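Local coordinates for uncharacterized hypothetical protein (Bacteroides uniformis, PDB 4EIU), which is of unknown function but belongs to the DUF3823 family, whose N-terminal domain falls in the transthyretin clan of beta-sandwich folds, at residues Val117-Asn122 with Ala132-Thr137; Phe218-Ala223 with Trp238-Pro243. One frame throughout, in Å; residues are numbered along the deposited sequence.

Contact 1 (Val117-Asn122 with Ala132-Thr137); sequences VEFVGN and AQVRVT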
# COMPACT_ATOMS: atom_id res chain seq x y z
N VAL A 117 3.61 -9.01 2.97
CA VAL A 117 3.23 -9.23 4.37
C VAL A 117 2.12 -10.24 4.41
O VAL A 117 1.10 -10.06 3.76
CB VAL A 117 2.73 -7.93 5.03
CG1 VAL A 117 2.40 -8.18 6.51
CG2 VAL A 117 3.71 -6.77 4.82
N GLU A 118 2.30 -11.31 5.19
CA GLU A 118 1.29 -12.36 5.27
C GLU A 118 1.17 -12.88 6.68
O GLU A 118 2.12 -12.79 7.48
CB GLU A 118 1.66 -13.52 4.34
CG GLU A 118 2.99 -14.18 4.72
CD GLU A 118 3.57 -15.06 3.63
OE1 GLU A 118 2.82 -15.91 3.08
OE2 GLU A 118 4.79 -14.92 3.34
N PHE A 119 0.01 -13.44 6.99
CA PHE A 119 -0.14 -14.27 8.20
C PHE A 119 0.40 -15.67 7.93
O PHE A 119 0.34 -16.15 6.81
CB PHE A 119 -1.60 -14.36 8.59
CG PHE A 119 -2.15 -13.09 9.16
CD1 PHE A 119 -1.66 -12.59 10.37
CD2 PHE A 119 -3.17 -12.41 8.51
CE1 PHE A 119 -2.19 -11.43 10.92
CE2 PHE A 119 -3.70 -11.24 9.05
CZ PHE A 119 -3.21 -10.75 10.26
N VAL A 120 0.95 -16.32 8.96
CA VAL A 120 1.42 -17.68 8.80
C VAL A 120 0.41 -18.65 9.41
O VAL A 120 -0.12 -19.50 8.70
CB VAL A 120 2.82 -17.89 9.40
CG1 VAL A 120 3.23 -19.36 9.26
CG2 VAL A 120 3.80 -16.98 8.68
N GLY A 121 0.11 -18.50 10.70
CA GLY A 121 -0.89 -19.40 11.31
C GLY A 121 -2.32 -18.88 11.23
O GLY A 121 -2.59 -17.90 10.56
N ASN A 122 -3.23 -19.56 11.91
CA ASN A 122 -4.50 -18.97 12.32
C ASN A 122 -4.26 -18.22 13.62
O ASN A 122 -3.59 -18.75 14.50
CB ASN A 122 -5.55 -20.05 12.58
CG ASN A 122 -6.07 -20.68 11.31
OD1 ASN A 122 -6.52 -19.99 10.41
ND2 ASN A 122 -6.00 -22.01 11.24
N ALA A 132 -0.99 -13.60 16.69
CA ALA A 132 -0.79 -14.02 15.31
C ALA A 132 0.69 -14.12 14.97
O ALA A 132 1.52 -13.47 15.60
CB ALA A 132 -1.46 -13.03 14.37
N GLN A 133 0.99 -14.93 13.95
CA GLN A 133 2.31 -15.02 13.33
C GLN A 133 2.31 -14.25 12.00
O GLN A 133 1.51 -14.55 11.10
CB GLN A 133 2.68 -16.49 13.09
CG GLN A 133 2.67 -17.34 14.35
CD GLN A 133 3.79 -16.95 15.31
OE1 GLN A 133 3.58 -16.21 16.27
NE2 GLN A 133 4.99 -17.42 15.02
N VAL A 134 3.18 -13.25 11.90
CA VAL A 134 3.30 -12.41 10.69
C VAL A 134 4.64 -12.65 10.03
O VAL A 134 5.68 -12.71 10.71
CB VAL A 134 3.16 -10.89 11.01
CG1 VAL A 134 3.35 -10.05 9.75
CG2 VAL A 134 1.79 -10.59 11.60
N ARG A 135 4.65 -12.78 8.70
CA ARG A 135 5.91 -12.91 7.97
C ARG A 135 6.09 -11.75 7.00
O ARG A 135 5.29 -11.58 6.09
CB ARG A 135 5.99 -14.25 7.24
CG ARG A 135 7.35 -14.46 6.58
CD ARG A 135 7.31 -15.48 5.46
NE ARG A 135 7.38 -16.81 6.01
CZ ARG A 135 6.46 -17.78 5.93
NH1 ARG A 135 5.32 -17.65 5.25
NH2 ARG A 135 6.72 -18.92 6.53
N VAL A 136 7.15 -10.95 7.20
CA VAL A 136 7.48 -9.86 6.28
C VAL A 136 8.68 -10.21 5.40
O VAL A 136 9.74 -10.65 5.89
CB VAL A 136 7.75 -8.54 7.04
CG1 VAL A 136 8.11 -7.40 6.07
CG2 VAL A 136 6.54 -8.19 7.91
N THR A 137 8.53 -10.02 4.10
CA THR A 137 9.64 -10.20 3.14
C THR A 137 9.73 -9.02 2.19
O THR A 137 8.77 -8.27 2.01
CB THR A 137 9.51 -11.51 2.32
OG1 THR A 137 8.19 -11.59 1.77
CG2 THR A 137 9.76 -12.78 3.19
O HOH W 1 6.08 -12.35 3.50

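Contact 2 (Phe218-Ala223 with Trp238-Pro243); sequences FVRAAA and WNYSEP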
# COMPACT_ATOMS: atom_id res chain seq x y z
N PHE A 218 -12.10 -8.42 12.82
CA PHE A 218 -11.22 -8.68 11.67
C PHE A 218 -9.84 -8.14 11.98
O PHE A 218 -9.71 -7.05 12.55
CB PHE A 218 -11.80 -8.05 10.43
CG PHE A 218 -13.13 -8.62 10.05
CD1 PHE A 218 -14.30 -8.12 10.62
CD2 PHE A 218 -13.22 -9.69 9.16
CE1 PHE A 218 -15.54 -8.67 10.30
CE2 PHE A 218 -14.46 -10.23 8.83
CZ PHE A 218 -15.61 -9.72 9.40
N VAL A 219 -8.82 -8.93 11.63
CA VAL A 219 -7.41 -8.60 11.91
C VAL A 219 -6.59 -8.58 10.63
O VAL A 219 -6.90 -9.27 9.66
CB VAL A 219 -6.75 -9.57 12.92
CG1 VAL A 219 -7.59 -9.70 14.18
CG2 VAL A 219 -6.53 -10.94 12.28
N ARG A 220 -5.52 -7.79 10.63
CA ARG A 220 -4.72 -7.64 9.43
C ARG A 220 -3.32 -7.14 9.79
O ARG A 220 -3.18 -6.31 10.69
CB ARG A 220 -5.38 -6.64 8.51
CG ARG A 220 -5.01 -6.74 7.06
CD ARG A 220 -5.85 -5.76 6.27
NE ARG A 220 -5.51 -5.75 4.85
CZ ARG A 220 -5.85 -4.79 3.99
NH1 ARG A 220 -6.55 -3.72 4.37
NH2 ARG A 220 -5.46 -4.88 2.72
N ALA A 221 -2.32 -7.63 9.07
CA ALA A 221 -0.93 -7.22 9.28
C ALA A 221 -0.52 -6.23 8.24
O ALA A 221 -1.06 -6.21 7.12
CB ALA A 221 0.01 -8.43 9.29
N ALA A 222 0.40 -5.35 8.63
CA ALA A 222 0.95 -4.38 7.74
C ALA A 222 2.38 -4.11 8.15
O ALA A 222 2.73 -4.28 9.31
CB ALA A 222 0.13 -3.09 7.73
N ALA A 223 3.21 -3.73 7.17
CA ALA A 223 4.62 -3.34 7.44
C ALA A 223 5.07 -2.30 6.41
O ALA A 223 4.49 -2.18 5.29
CB ALA A 223 5.53 -4.54 7.44
N TRP A 238 2.16 1.63 4.18
CA TRP A 238 2.18 0.18 4.43
C TRP A 238 1.85 -0.69 3.27
O TRP A 238 0.90 -0.44 2.48
CB TRP A 238 1.24 -0.17 5.59
CG TRP A 238 1.66 0.34 6.94
CD1 TRP A 238 2.72 -0.09 7.74
CD2 TRP A 238 1.05 1.42 7.70
NE1 TRP A 238 2.77 0.61 8.90
CE2 TRP A 238 1.79 1.52 8.95
CE3 TRP A 238 -0.07 2.24 7.51
CZ2 TRP A 238 1.47 2.45 9.92
CZ3 TRP A 238 -0.38 3.18 8.49
CH2 TRP A 238 0.37 3.28 9.65
N ASN A 239 2.58 -1.81 3.22
CA ASN A 239 2.09 -3.02 2.57
C ASN A 239 1.29 -3.88 3.55
O ASN A 239 1.53 -3.84 4.75
CB ASN A 239 3.22 -3.84 1.96
CG ASN A 239 3.90 -3.09 0.81
OD1 ASN A 239 5.01 -2.61 0.96
ND2 ASN A 239 3.21 -2.97 -0.32
N TYR A 240 0.31 -4.60 3.01
CA TYR A 240 -0.72 -5.24 3.80
C TYR A 240 -0.90 -6.70 3.46
O TYR A 240 -0.76 -7.09 2.31
CB TYR A 240 -2.08 -4.57 3.53
CG TYR A 240 -2.38 -3.27 4.27
CD1 TYR A 240 -3.03 -3.29 5.50
CD2 TYR A 240 -2.09 -2.03 3.71
CE1 TYR A 240 -3.34 -2.12 6.17
CE2 TYR A 240 -2.39 -0.86 4.38
CZ TYR A 240 -3.07 -0.92 5.60
OH TYR A 240 -3.40 0.25 6.27
N SER A 241 -1.27 -7.47 4.49
CA SER A 241 -1.76 -8.83 4.32
C SER A 241 -3.23 -8.85 3.94
O SER A 241 -3.89 -7.81 3.85
CB SER A 241 -1.57 -9.60 5.62
OG SER A 241 -2.56 -9.25 6.57
N GLU A 242 -3.73 -10.05 3.70
CA GLU A 242 -5.16 -10.26 3.61
C GLU A 242 -5.74 -10.15 5.02
O GLU A 242 -5.03 -10.48 6.00
CB GLU A 242 -5.48 -11.64 3.05
CG GLU A 242 -5.24 -11.77 1.55
CD GLU A 242 -5.33 -13.22 1.11
OE1 GLU A 242 -6.41 -13.82 1.28
OE2 GLU A 242 -4.31 -13.78 0.64
N PRO A 243 -6.99 -9.66 5.14
CA PRO A 243 -7.66 -9.72 6.45
C PRO A 243 -8.03 -11.14 6.85
O PRO A 243 -8.10 -12.02 6.00
CB PRO A 243 -8.92 -8.86 6.25
CG PRO A 243 -9.17 -8.85 4.80
CD PRO A 243 -7.84 -9.02 4.12

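Contact 1 (Val117-Asn122 with Ala132-Thr137)
A beta hairpin formed by strands 115-126 and 129-138 brings V117, E118 and F119 alongside V136, R135 and V134; the axes of 117-119 and 132-137 run 155° apart, nearly antiparallel. E118 and R135 are a hydrogen-bonded pair: E118 N reaches R135 O at 3.1 Å, and R135 N returns a straighter bond to E118 O at 2.8 Å. Their side chains rise together from the same face of the sheet. With CG of E118 between its backbone N and carbonyl carbon (chi1 62°), the carboxylate comes up beside R135, meeting the guanidinium at its edge with the two planes 77° apart. The resulting salt bridge, E118 OE2 to R135 NH1 at 3.4 Å, is straight but weak. A water close by also joins E118 OE2, R135 O and T137 OG1. V120 lays CG2 over one face of the same guanidinium, 3.8 Å from R135 NH1, while V120 N bonds to Q133 O at 2.8 Å. With strand 202-206 the hairpin forms one sheet of a sandwich of two antiparallel sheets; V117, F119, V134 and V136 point to the covered side, where A132 also touches F119. There V117 CG1 meets V134 CG1 at 3.9 Å, and the F119 ring sets CE1 3.9 Å from A132 CB. Strands 162-170, 216-225 and 239-247 pack onto this apolar face; Q133 turns its amide to T204 and E202.

Contact 2 (Phe218-Ala223 with Trp238-Pro243)
R220 and Y240 cross at about a right angle where strand 239-247 closes one edge of a four-stranded antiparallel sheet by pairing with strand 216-225. Guanidinium and ring planes are 32° apart, and Y240 CD1 sits over the centre of the guanidinium, 3.5 Å from R220 CZ. The arginine reaches this place on an extended chain, CG anti to the backbone N (chi1 -158°), and passes S241 on the way. Its NE gives S241 O a bond of 2.8 Å that is nearly straight (174°) and lies in the guanidinium plane, so one partner grips the edge while the tyrosine covers a face. Both terminal nitrogens are taken as well, NH1 by V175 O and NH2 by T27 O, which fixes the rotation of the buried group. A leucine in place of R220 would probably leave S241 O and the carbonyls of V175 and T27 without their donor and take away the flat group against which Y240 packs. A222 also leans on that ring, its CB over the face in a CH-pi contact 4.1 Å from the Y240 centroid, and the same methyl meets W238 CB at 3.8 Å. The tyrosine hydroxyl bonds to Y177 N, and W238 NE1 to D164. Between the backbones, A223 and N239 form a hydrogen-bonded pair, N239 N to A223 O at 2.8 Å. S241 N still bonds to A221 O, but the bond from A221 N goes to the serine side chain: S241 OG accepts it at 3.0 Å and donates to E242 O at 2.8 Å.

Overall arrangement
Contacts 1 and 2 follow one another along the chain, yet their centres are only about 9 Å apart, because each belongs to one of two sheets packed face to face. V117 and F119 of contact 1 both reach across the interface. F119 lies against the strand pair of contact 2, its CZ 3.5 Å from A221 N and its CE2 3.4 Å from S241 OG, while V117 O comes within 3.3 Å of S241 CB. Across the same interface V134 meets A221 and V136 meets A223. Contact 2 is the more buried; W238 at its end has its side chain about 4 Å from a bound PEG molecule, probably from the crystallisation liquor.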